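Cytochrome P450 monooxygenase (Rhodococcus sp. ECU0066, PDB 6KBH) probably works as a self-sufficient monooxygenase, in which its own flavin mononucleotide and [2Fe-2S] cluster supply electrons to a cytochrome P450 heme. Local coordinates at residues S57-W60 against S61-E65; H151-P154 against M155-L159; E300-D303 against V304-I308; G611-R614 against T615-A618; H675-D678 against D679-H682. One frame throughout, in Å; residues are numbered along the deposited sequence.

Contact 1: S57-W60 against S61-E65; sequences SLRW and SRDEE
Ser61 places its CB squarely over the indole of Trp60, 4.0 Å from the centroid of the six-membered ring and 6° off the ring normal, a CH-pi contact made on the face. The ring comes to lie there because Trp60 CG stands between its backbone N and carbonyl carbon (chi1 67°), which turns the indole alongside the following residue. At the rim of the same ring, near its plane, Glu65 OE1 approaches Trp60 CZ3 to 3.7 Å, the two side chains running side by side. Another flank of the helix carries charge. Arg59 bends at chi2 and meets Asp63 in a salt bridge, but Arg59 NH1 and Asp63 OD1 are both placed too close, so the geometry of the pair is doubtful. Arg62 sets one guanidinium face over Arg59 CA, with its NH2 3.6 Å from Arg59 CD. Beneath these groups runs the backbone ladder: Leu58, at the N-cap, offers one carbonyl oxygen to two donors, Ser61 N at 2.9 Å and Arg62 N at 3.1 Å, and Glu64 N binds Trp60 O at 3.0 Å. Farther out, Arg62 NH1 is held by Ser359 OG and Ala55 O, Ser61 OG by Thr79, and Glu64 by Arg39. Phe68 of strand 67-69 meets the indole, joining this short helix, probably the A helix of the P450 fold, to the sheet that follows. Its chemistry is thus divided: apolar cover on the indole, a probable ion pair, loosely defined in the model, on the exposed flank, and an arginine that reaches inward to oxygens of neighbouring residues.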
# COMPACT_ATOMS: atom_id res chain seq x y z
N SER A 57 -7.28 -1.52 26.38
CA SER A 57 -8.36 -1.17 27.30
C SER A 57 -9.70 -1.76 26.89
O SER A 57 -10.62 -1.80 27.72
CB SER A 57 -8.48 0.35 27.43
OG SER A 57 -9.31 0.88 26.41
N LEU A 58 -9.85 -2.20 25.65
CA LEU A 58 -11.10 -2.81 25.19
C LEU A 58 -10.90 -4.25 24.72
O LEU A 58 -11.74 -4.77 23.98
CB LEU A 58 -11.75 -1.98 24.09
CG LEU A 58 -12.17 -0.55 24.46
CD1 LEU A 58 -11.27 0.45 23.77
CD2 LEU A 58 -13.62 -0.30 24.10
N ARG A 59 -9.80 -4.89 25.12
CA ARG A 59 -9.65 -6.32 24.91
C ARG A 59 -10.87 -7.08 25.44
O ARG A 59 -11.34 -8.03 24.81
CB ARG A 59 -8.37 -6.82 25.59
CG ARG A 59 -8.07 -8.29 25.39
CD ARG A 59 -7.37 -8.55 24.07
NE ARG A 59 -6.87 -9.92 23.96
CZ ARG A 59 -7.59 -10.94 23.50
NH1 ARG A 59 -8.84 -10.74 23.10
NH2 ARG A 59 -7.06 -12.15 23.44
N TRP A 60 -11.39 -6.67 26.60
CA TRP A 60 -12.57 -7.32 27.17
C TRP A 60 -13.78 -7.18 26.25
O TRP A 60 -14.65 -8.05 26.24
CB TRP A 60 -12.88 -6.74 28.55
CG TRP A 60 -13.32 -5.31 28.51
CD1 TRP A 60 -12.53 -4.20 28.61
CD2 TRP A 60 -14.66 -4.82 28.34
NE1 TRP A 60 -13.29 -3.06 28.51
CE2 TRP A 60 -14.60 -3.41 28.34
CE3 TRP A 60 -15.91 -5.44 28.18
CZ2 TRP A 60 -15.74 -2.62 28.20
CZ3 TRP A 60 -17.03 -4.65 28.04
CH2 TRP A 60 -16.94 -3.25 28.05
N SER A 61 -13.85 -6.09 25.47
CA SER A 61 -14.98 -5.90 24.58
C SER A 61 -14.85 -6.75 23.31
O SER A 61 -15.85 -7.28 22.81
CB SER A 61 -15.14 -4.42 24.24
OG SER A 61 -16.37 -4.18 23.58
N ARG A 62 -13.64 -6.89 22.78
CA ARG A 62 -13.44 -7.80 21.65
C ARG A 62 -13.80 -9.23 22.02
O ARG A 62 -14.30 -9.99 21.19
CB ARG A 62 -12.00 -7.72 21.15
CG ARG A 62 -11.67 -6.42 20.45
CD ARG A 62 -10.40 -6.41 19.63
NE ARG A 62 -9.20 -6.51 20.44
CZ ARG A 62 -8.72 -5.53 21.20
NH1 ARG A 62 -9.35 -4.36 21.26
NH2 ARG A 62 -7.61 -5.72 21.90
N ASP A 63 -13.60 -9.60 23.28
CA ASP A 63 -13.78 -10.98 23.69
C ASP A 63 -15.24 -11.28 24.02
O ASP A 63 -15.83 -12.22 23.48
CB ASP A 63 -12.88 -11.30 24.88
CG ASP A 63 -11.41 -11.31 24.50
OD1 ASP A 63 -11.11 -11.40 23.29
OD2 ASP A 63 -10.55 -11.23 25.40
N GLU A 64 -15.85 -10.48 24.90
CA GLU A 64 -17.14 -10.86 25.46
C GLU A 64 -18.28 -9.91 25.17
O GLU A 64 -19.44 -10.31 25.33
CB GLU A 64 -17.02 -11.05 26.98
CG GLU A 64 -15.69 -11.66 27.42
CD GLU A 64 -15.53 -11.69 28.92
OE1 GLU A 64 -16.43 -12.24 29.60
OE2 GLU A 64 -14.51 -11.18 29.42
N GLU A 65 -18.02 -8.67 24.74
CA GLU A 65 -19.10 -7.73 24.43
C GLU A 65 -18.64 -6.78 23.34
O GLU A 65 -18.11 -5.70 23.61
CB GLU A 65 -19.54 -6.95 25.67
CG GLU A 65 -20.88 -6.27 25.48
CD GLU A 65 -21.39 -5.63 26.75
OE1 GLU A 65 -20.63 -5.58 27.74
OE2 GLU A 65 -22.56 -5.19 26.76

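Contact 2: H151-P154 against M155-L159; sequences HHEP and MVRRL
Glu153 and Arg157, one helical turn apart, lie side by side and point the same way, with carboxylate and guanidinium nearly coplanar at 22°. Glu153 CG is anti to its backbone N (chi1 -173°) and the chain beyond it is extended, while Arg157 CG is anti to the carbonyl carbon and its chain runs straight to NE; these conformations bring OE2 to the edge of the guanidinium, near its plane. The salt bridge is long, 3.6 Å from Glu153 OE2 to Arg157 NH2, and the place of NH2 is not fully certain. Along the way Arg157 CG passes 3.3 Å from Glu153 O. Met155, by contrast, is bent at chi2 (-90°) and again at chi3, folding its methyl back beside His152, with CE 3.8 Å from His152 ND1 and equally near His152 CB. Val156 tucks CG1 against Glu153 O at 3.2 Å. Of the backbone bonds, Arg158 N to Pro154 O is sound at 3.0 Å, whereas those accepted by His152 O and Glu153 O are weak. Stronger partners lie outside: Arg157 pairs with Glu408 of helix 396-413, and Glu153 OE2 accepts from Val463 N. Met155 packs on Val187 and His190 of helix 183-192. A leucine in place of Arg157 would probably leave Glu408 without its mate and Glu153 with less positive charge beside it. In this helix, probably the D helix of the P450 fold, the pair within the turn therefore serves as a loose link in a wider charge network, with thioether and imidazole packing on another flank.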
# COMPACT_ATOMS: atom_id res chain seq x y z
N HIS A 151 4.95 14.89 -7.73
CA HIS A 151 5.50 16.24 -7.83
C HIS A 151 5.96 16.76 -6.47
O HIS A 151 6.96 17.47 -6.38
CB HIS A 151 4.46 17.19 -8.43
CG HIS A 151 4.77 18.63 -8.20
ND1 HIS A 151 4.09 19.41 -7.29
CD2 HIS A 151 5.70 19.44 -8.77
CE1 HIS A 151 4.59 20.63 -7.30
NE2 HIS A 151 5.56 20.68 -8.19
N HIS A 152 5.24 16.41 -5.41
CA HIS A 152 5.49 17.00 -4.10
C HIS A 152 6.62 16.30 -3.33
O HIS A 152 7.02 16.81 -2.28
CB HIS A 152 4.22 16.98 -3.25
CG HIS A 152 3.15 17.89 -3.75
ND1 HIS A 152 3.28 19.27 -3.75
CD2 HIS A 152 1.92 17.64 -4.27
CE1 HIS A 152 2.18 19.81 -4.25
NE2 HIS A 152 1.34 18.84 -4.56
N GLU A 153 7.13 15.18 -3.83
CA GLU A 153 8.15 14.44 -3.08
C GLU A 153 9.44 15.23 -2.83
O GLU A 153 10.03 15.05 -1.75
CB GLU A 153 8.46 13.12 -3.78
CG GLU A 153 9.40 12.22 -2.99
CD GLU A 153 9.40 10.78 -3.48
OE1 GLU A 153 8.56 10.44 -4.34
OE2 GLU A 153 10.26 10.01 -3.00
N PRO A 154 9.93 16.07 -3.75
CA PRO A 154 11.10 16.89 -3.39
C PRO A 154 10.80 17.92 -2.31
O PRO A 154 11.69 18.24 -1.51
CB PRO A 154 11.49 17.56 -4.71
CG PRO A 154 10.92 16.68 -5.76
CD PRO A 154 9.63 16.18 -5.19
N MET A 155 9.58 18.46 -2.27
CA MET A 155 9.24 19.50 -1.31
C MET A 155 9.29 18.98 0.12
O MET A 155 9.79 19.66 1.02
CB MET A 155 7.87 20.08 -1.63
CG MET A 155 7.28 20.99 -0.56
SD MET A 155 6.29 20.10 0.66
CE MET A 155 5.01 19.39 -0.36
N VAL A 156 8.75 17.78 0.36
CA VAL A 156 8.72 17.24 1.71
C VAL A 156 10.12 16.81 2.15
O VAL A 156 10.47 16.93 3.33
CB VAL A 156 7.70 16.09 1.80
CG1 VAL A 156 7.88 15.13 0.65
CG2 VAL A 156 7.82 15.36 3.13
N ARG A 157 10.94 16.31 1.22
CA ARG A 157 12.32 15.98 1.56
C ARG A 157 13.10 17.24 1.95
O ARG A 157 13.92 17.20 2.87
CB ARG A 157 12.99 15.27 0.39
CG ARG A 157 12.48 13.86 0.16
CD ARG A 157 13.24 13.18 -0.96
NE ARG A 157 12.83 11.79 -1.13
CZ ARG A 157 13.32 10.78 -0.43
NH1 ARG A 157 14.24 11.00 0.51
NH2 ARG A 157 12.89 9.55 -0.65
N ARG A 158 12.85 18.35 1.25
CA ARG A 158 13.47 19.62 1.62
C ARG A 158 13.04 20.04 3.02
O ARG A 158 13.88 20.37 3.87
CB ARG A 158 13.10 20.69 0.60
CG ARG A 158 13.68 22.07 0.90
CD ARG A 158 13.27 23.10 -0.15
NE ARG A 158 11.86 23.50 -0.02
CZ ARG A 158 11.43 24.44 0.81
NH1 ARG A 158 12.28 25.09 1.59
NH2 ARG A 158 10.13 24.73 0.86
N LEU A 159 11.73 20.01 3.29
CA LEU A 159 11.23 20.49 4.58
C LEU A 159 11.61 19.55 5.71
O LEU A 159 11.88 20.00 6.83
CB LEU A 159 9.71 20.66 4.51
CG LEU A 159 9.22 21.80 3.62
CD1 LEU A 159 7.72 21.75 3.45
CD2 LEU A 159 9.65 23.14 4.19

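Contact 3: E300-D303 against V304-I308; sequences EHRD and VWEEI
Arg302 spreads its guanidinium between two residues of the next turn, the NE1 corner of Trp305 over one face and Glu306 at its edge. The tight part is with the indole: Trp305 NE1 sits 3.3 Å above the Arg302 guanidinium plane, offset toward the rim, and CD1 lies 3.5 Å from Arg302 CG, the two side chains running in the same direction with their planes 62° apart. An extended chain from CG to NE carries the arginine along the indole. Arg302 NH2 and Trp305 NE1 are both donors and only pack; NE1 gives its hydrogen to Pro415 O, and Arg302 NH1 bonds to Met417 O. Also close is Val304, whose CG1, between the backbone N and the carbonyl carbon (chi1 59°), touches His301 CB at 3.5 Å; Phe373 packs on both residues. Toward solvent the grip slackens. Glu306 OE2 reaches Arg302 NE at 3.3 Å in a weak hydrogen bond that forms part of a salt bridge, guanidinium and carboxylate planes crossing at 61°. Glu307 sends only its aliphatic part past Asp303 O and pairs at its tip with Arg376. The first turn itself is regular: Trp305 N binds His301 O at 3.3 Å, and Glu306 N binds Arg302 O at 2.8 Å. His301 occupies the N-cap, directly after helix 284-300, while Trp305 leans on Leu299 and on Thr411 of helix 396-413. Such a start, a short helix directly after long helix 284-300 and packed against the helix that follows the heme cysteine, matches the J helix of the cytochrome P450 fold.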
# COMPACT_ATOMS: atom_id res chain seq x y z
N GLU A 300 10.96 1.91 21.13
CA GLU A 300 10.67 1.00 22.23
C GLU A 300 11.20 -0.40 21.94
O GLU A 300 11.80 -1.03 22.82
CB GLU A 300 9.17 0.95 22.50
CG GLU A 300 8.64 2.15 23.27
CD GLU A 300 7.19 1.99 23.66
OE1 GLU A 300 6.52 1.09 23.10
OE2 GLU A 300 6.72 2.75 24.53
N HIS A 301 10.98 -0.91 20.73
CA HIS A 301 11.62 -2.13 20.25
C HIS A 301 12.80 -1.69 19.40
O HIS A 301 12.66 -1.44 18.20
CB HIS A 301 10.66 -3.00 19.43
CG HIS A 301 9.28 -3.13 20.01
ND1 HIS A 301 8.32 -2.15 19.88
CD2 HIS A 301 8.69 -4.15 20.68
CE1 HIS A 301 7.20 -2.55 20.47
NE2 HIS A 301 7.40 -3.76 20.96
N ARG A 302 13.98 -1.58 20.01
CA ARG A 302 15.08 -0.99 19.25
C ARG A 302 15.72 -1.97 18.27
O ARG A 302 16.42 -1.52 17.35
CB ARG A 302 16.16 -0.43 20.19
CG ARG A 302 16.94 0.69 19.52
CD ARG A 302 18.26 1.00 20.19
NE ARG A 302 19.14 1.72 19.28
CZ ARG A 302 19.23 3.05 19.24
NH1 ARG A 302 18.48 3.78 20.04
NH2 ARG A 302 20.05 3.64 18.38
N ASP A 303 15.51 -3.27 18.43
CA ASP A 303 16.03 -4.22 17.44
C ASP A 303 15.40 -3.97 16.08
O ASP A 303 16.10 -3.90 15.06
CB ASP A 303 15.79 -5.66 17.90
CG ASP A 303 14.36 -5.89 18.34
OD1 ASP A 303 13.70 -4.92 18.76
OD2 ASP A 303 13.90 -7.05 18.27
N VAL A 304 14.07 -3.83 16.04
CA VAL A 304 13.40 -3.53 14.78
C VAL A 304 13.74 -2.11 14.32
O VAL A 304 13.75 -1.83 13.12
CB VAL A 304 11.89 -3.75 14.92
CG1 VAL A 304 11.32 -2.89 16.00
CG2 VAL A 304 11.18 -3.46 13.64
N TRP A 305 14.05 -1.21 15.26
CA TRP A 305 14.58 0.09 14.88
C TRP A 305 15.88 -0.07 14.09
O TRP A 305 16.03 0.49 12.99
CB TRP A 305 14.82 0.95 16.12
CG TRP A 305 15.85 2.02 15.93
CD1 TRP A 305 17.18 1.94 16.26
CD2 TRP A 305 15.65 3.32 15.38
NE1 TRP A 305 17.81 3.12 15.94
CE2 TRP A 305 16.90 3.98 15.40
CE3 TRP A 305 14.54 4.00 14.87
CZ2 TRP A 305 17.06 5.28 14.94
CZ3 TRP A 305 14.71 5.29 14.40
CH2 TRP A 305 15.96 5.92 14.44
N GLU A 306 16.82 -0.84 14.63
CA GLU A 306 18.11 -1.03 13.97
C GLU A 306 17.96 -1.77 12.65
O GLU A 306 18.79 -1.60 11.75
CB GLU A 306 19.07 -1.77 14.89
CG GLU A 306 19.85 -0.88 15.84
CD GLU A 306 20.43 -1.65 17.01
OE1 GLU A 306 20.74 -2.85 16.83
OE2 GLU A 306 20.56 -1.06 18.10
N GLU A 307 16.92 -2.60 12.52
CA GLU A 307 16.66 -3.27 11.25
C GLU A 307 16.36 -2.25 10.16
O GLU A 307 16.91 -2.33 9.05
CB GLU A 307 15.51 -4.25 11.40
CG GLU A 307 15.94 -5.65 11.80
CD GLU A 307 14.82 -6.66 11.69
OE1 GLU A 307 13.64 -6.24 11.66
OE2 GLU A 307 15.10 -7.87 11.64
N ILE A 308 15.49 -1.28 10.45
CA ILE A 308 15.22 -0.21 9.50
C ILE A 308 16.50 0.56 9.19
O ILE A 308 16.72 1.01 8.06
CB ILE A 308 14.12 0.72 10.05
CG1 ILE A 308 12.79 -0.03 10.15
CG2 ILE A 308 13.96 1.95 9.17
CD1 ILE A 308 11.66 0.82 10.71

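Contact 4: G611-R614 against T615-A618; sequences GRSR and TSMA
Ser616 and Ser613 carry most of the polar contact of this turn. As hydrogen bonds, Ser613 O receives both the hydroxyl of Ser616, at 3.2 Å from OG, and, more weakly, Ser616 N; the hydroxyl stands 36° out of the carbonyl plane. Ser616 OG is brought back over that oxygen by a chi1 of 66°, which sets it between its own N and carbonyl carbon. Arg614 O accepts a weak bond from Met617 N at 3.4 Å, closing a type I beta turn from Arg614 to Met617. Two hydroxyls also approach, Ser613 OG and Thr615 OG1 at 2.9 Å; which acceptor takes the Ser613 proton is not settled, Asp637 being a weak alternative, while Thr615 OG1 also bonds to Asp487. Without the hydroxyl, as with an alanine at Ser616, Ser613 O would probably keep just the weak bond from the backbone N of that residue. By packing, Met617 runs its CG 3.9 Å from Gly611 CA and its SD 3.5 Å from Gly611 N. Arg612 CG lies 3.4 Å from Ser616 OG. Arg614 points off the turn to a salt bridge with Glu638. The loop leaves strand 605-611 and leads to helix 620-625, with Met617 against Val633 of neighbouring strand 631-635 and Ala618 against Ile485 and Ala486 of strand 475-486, where the parallel-sheet domain meets the antiparallel one.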
# COMPACT_ATOMS: atom_id res chain seq x y z
N GLY A 611 19.78 -22.05 -30.18
CA GLY A 611 20.22 -20.70 -29.89
C GLY A 611 21.04 -20.17 -31.05
O GLY A 611 21.48 -20.92 -31.92
N ARG A 612 21.24 -18.85 -31.04
CA ARG A 612 21.93 -18.20 -32.15
C ARG A 612 23.36 -18.71 -32.29
O ARG A 612 23.87 -18.84 -33.41
CB ARG A 612 21.90 -16.68 -31.98
CG ARG A 612 22.79 -16.14 -30.87
CD ARG A 612 22.33 -14.76 -30.41
NE ARG A 612 22.64 -13.71 -31.38
CZ ARG A 612 23.79 -13.04 -31.42
NH1 ARG A 612 24.75 -13.31 -30.55
NH2 ARG A 612 23.97 -12.10 -32.34
N SER A 613 24.02 -19.03 -31.18
CA SER A 613 25.42 -19.42 -31.21
C SER A 613 25.71 -20.37 -30.05
O SER A 613 25.13 -20.24 -28.97
CB SER A 613 26.34 -18.20 -31.13
OG SER A 613 27.69 -18.58 -30.96
N ARG A 614 26.61 -21.32 -30.29
CA ARG A 614 27.00 -22.23 -29.23
C ARG A 614 27.81 -21.51 -28.15
O ARG A 614 27.76 -21.90 -26.97
CB ARG A 614 27.81 -23.41 -29.79
CG ARG A 614 27.98 -24.53 -28.78
CD ARG A 614 28.90 -25.66 -29.22
NE ARG A 614 28.35 -26.51 -30.27
CZ ARG A 614 28.83 -26.59 -31.51
NH1 ARG A 614 29.86 -25.84 -31.87
NH2 ARG A 614 28.27 -27.40 -32.39
N THR A 615 28.53 -20.45 -28.53
CA THR A 615 29.25 -19.65 -27.55
C THR A 615 28.29 -18.93 -26.61
O THR A 615 28.59 -18.75 -25.43
CB THR A 615 30.16 -18.64 -28.26
OG1 THR A 615 29.36 -17.58 -28.80
CG2 THR A 615 30.92 -19.31 -29.40
N SER A 616 27.14 -18.50 -27.14
CA SER A 616 26.16 -17.73 -26.38
C SER A 616 25.02 -18.60 -25.86
O SER A 616 23.95 -18.08 -25.53
CB SER A 616 25.60 -16.60 -27.25
OG SER A 616 24.85 -17.12 -28.34
N MET A 617 25.22 -19.91 -25.79
CA MET A 617 24.22 -20.84 -25.27
C MET A 617 24.69 -21.33 -23.91
O MET A 617 25.64 -22.12 -23.82
CB MET A 617 23.99 -22.00 -26.24
CG MET A 617 22.76 -21.82 -27.12
SD MET A 617 22.86 -22.70 -28.69
CE MET A 617 23.10 -24.38 -28.14
N ALA A 618 24.04 -20.84 -22.86
CA ALA A 618 24.43 -21.16 -21.50
C ALA A 618 23.99 -22.56 -21.11
O ALA A 618 23.00 -23.09 -21.63
CB ALA A 618 23.84 -20.14 -20.53

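Contact 5: H675-D678 against D679-H682; sequences HWPD and DTLH
Thr680 turns back onto Trp676 and Pro677, and its side chain can be followed atom by atom. CB, directed at the preceding loop, lies 3.3 Å from Pro677 O and 4.1 Å from Trp676 CB. From it the two branches part. OG1, between the backbone N and the carbonyl carbon (chi1 43°), is directed at Pro677 O and gives it a hydrogen bond; the modelled separation is very short and its exact value should not be pressed. The same hydroxyl oxygen lies 3.6 Å from Trp676 CB. CG2, anti to the carbonyl carbon, goes to the apolar neighbours: it meets Pro677 CB at 3.6 Å and CD at 3.7 Å, the threonine crossing the proline at about a right angle, and stands 4.0 Å from Trp676 CB, near the plane of the indole at its edge. The CB of Trp676 is directed toward the threonine segment, but its ring leads away to Pro651 and to Thr655 of strand 655-661. Asp678 and Asp679, which span the bend, lie at the exposed surface. The turn links helix 663-672 to strand 681-685, an outermost strand of the five-stranded parallel sheet; Thr680 already exchanges backbone hydrogen bonds with Val657 of strand 655-661. The side chain of Leu681 lies about 10 Å from that of Glu684, which binds FMN farther along this strand. One buried threonine thus does double duty, its hydroxyl probably bonded to the Pro677 carbonyl and its methyl packed between proline and tryptophan, while the two aspartates keep their charge at the surface.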
# COMPACT_ATOMS: atom_id res chain seq x y z
N HIS A 675 -1.66 -30.28 -33.74
CA HIS A 675 -2.22 -31.60 -34.01
C HIS A 675 -2.54 -32.39 -32.74
O HIS A 675 -3.28 -33.37 -32.81
CB HIS A 675 -1.25 -32.45 -34.85
CG HIS A 675 -0.66 -31.75 -36.04
ND1 HIS A 675 0.11 -32.42 -36.96
CD2 HIS A 675 -0.72 -30.47 -36.45
CE1 HIS A 675 0.50 -31.57 -37.90
NE2 HIS A 675 0.01 -30.38 -37.61
N TRP A 676 -2.00 -31.98 -31.60
CA TRP A 676 -1.92 -32.82 -30.42
C TRP A 676 -3.15 -32.60 -29.54
O TRP A 676 -3.97 -31.72 -29.78
CB TRP A 676 -0.63 -32.50 -29.66
CG TRP A 676 0.61 -32.87 -30.43
CD1 TRP A 676 0.96 -32.43 -31.68
CD2 TRP A 676 1.66 -33.74 -30.00
NE1 TRP A 676 2.16 -32.99 -32.05
CE2 TRP A 676 2.61 -33.80 -31.04
CE3 TRP A 676 1.88 -34.49 -28.84
CZ2 TRP A 676 3.76 -34.57 -30.96
CZ3 TRP A 676 3.03 -35.26 -28.76
CH2 TRP A 676 3.96 -35.29 -29.81
N PRO A 677 -3.32 -33.44 -28.50
CA PRO A 677 -4.35 -33.15 -27.49
C PRO A 677 -4.19 -31.77 -26.88
O PRO A 677 -3.14 -31.13 -27.04
CB PRO A 677 -4.15 -34.26 -26.45
CG PRO A 677 -3.62 -35.41 -27.25
CD PRO A 677 -2.76 -34.80 -28.33
N ASP A 678 -5.21 -31.29 -26.17
CA ASP A 678 -5.30 -29.86 -25.87
C ASP A 678 -4.31 -29.42 -24.79
O ASP A 678 -3.59 -28.44 -24.97
CB ASP A 678 -6.73 -29.50 -25.46
CG ASP A 678 -7.64 -29.37 -26.66
OD1 ASP A 678 -7.12 -29.30 -27.79
OD2 ASP A 678 -8.88 -29.33 -26.48
N ASP A 679 -4.24 -30.15 -23.67
CA ASP A 679 -3.39 -29.76 -22.56
C ASP A 679 -1.96 -30.27 -22.71
O ASP A 679 -1.25 -30.45 -21.71
CB ASP A 679 -3.99 -30.24 -21.24
CG ASP A 679 -3.95 -29.17 -20.16
OD1 ASP A 679 -3.20 -28.19 -20.32
OD2 ASP A 679 -4.68 -29.31 -19.15
N THR A 680 -1.52 -30.51 -23.95
CA THR A 680 -0.21 -31.10 -24.21
C THR A 680 0.92 -30.09 -24.05
O THR A 680 1.94 -30.40 -23.44
CB THR A 680 -0.18 -31.69 -25.62
OG1 THR A 680 -0.81 -30.79 -26.53
CG2 THR A 680 -0.89 -33.03 -25.66
N LEU A 681 0.76 -28.89 -24.60
CA LEU A 681 1.84 -27.92 -24.67
C LEU A 681 1.71 -26.90 -23.55
O LEU A 681 0.62 -26.37 -23.30
CB LEU A 681 1.85 -27.19 -26.02
CG LEU A 681 2.73 -25.95 -26.06
CD1 LEU A 681 4.20 -26.33 -25.90
CD2 LEU A 681 2.51 -25.13 -27.32
N HIS A 682 2.82 -26.61 -22.88
CA HIS A 682 2.89 -25.53 -21.91
C HIS A 682 4.06 -24.63 -22.26
O HIS A 682 5.14 -25.11 -22.62
CB HIS A 682 3.03 -26.05 -20.49
CG HIS A 682 2.07 -27.15 -20.15
ND1 HIS A 682 2.27 -28.46 -20.53
CD2 HIS A 682 0.89 -27.12 -19.48
CE1 HIS A 682 1.26 -29.19 -20.10
NE2 HIS A 682 0.41 -28.41 -19.46

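In the fold
Contacts 1, 2 and 3 each lie at the start of a helix in the heme-bearing half, contacts 4 and 5 in loops next to strands of the parallel sheet. Contacts 2 and 3, whose nearest atoms are about 12 Å apart, share a neighbour, helix 396-413: contact 2 meets it with a salt bridge as well as apolar packing, contact 3 by packing of Trp305 and Ile308. Contacts 1, 2 and 5 are partly buried; 3 and 4 are surface contacts. The three helical contacts each include an arginine-carboxylate pair one turn apart, none of them strong or well defined, whereas in 4 and 5 small hydroxyls bind loop carbonyls. Contacts 4 and 5, centres 28 Å apart, flank strands 605-611 and 681-685.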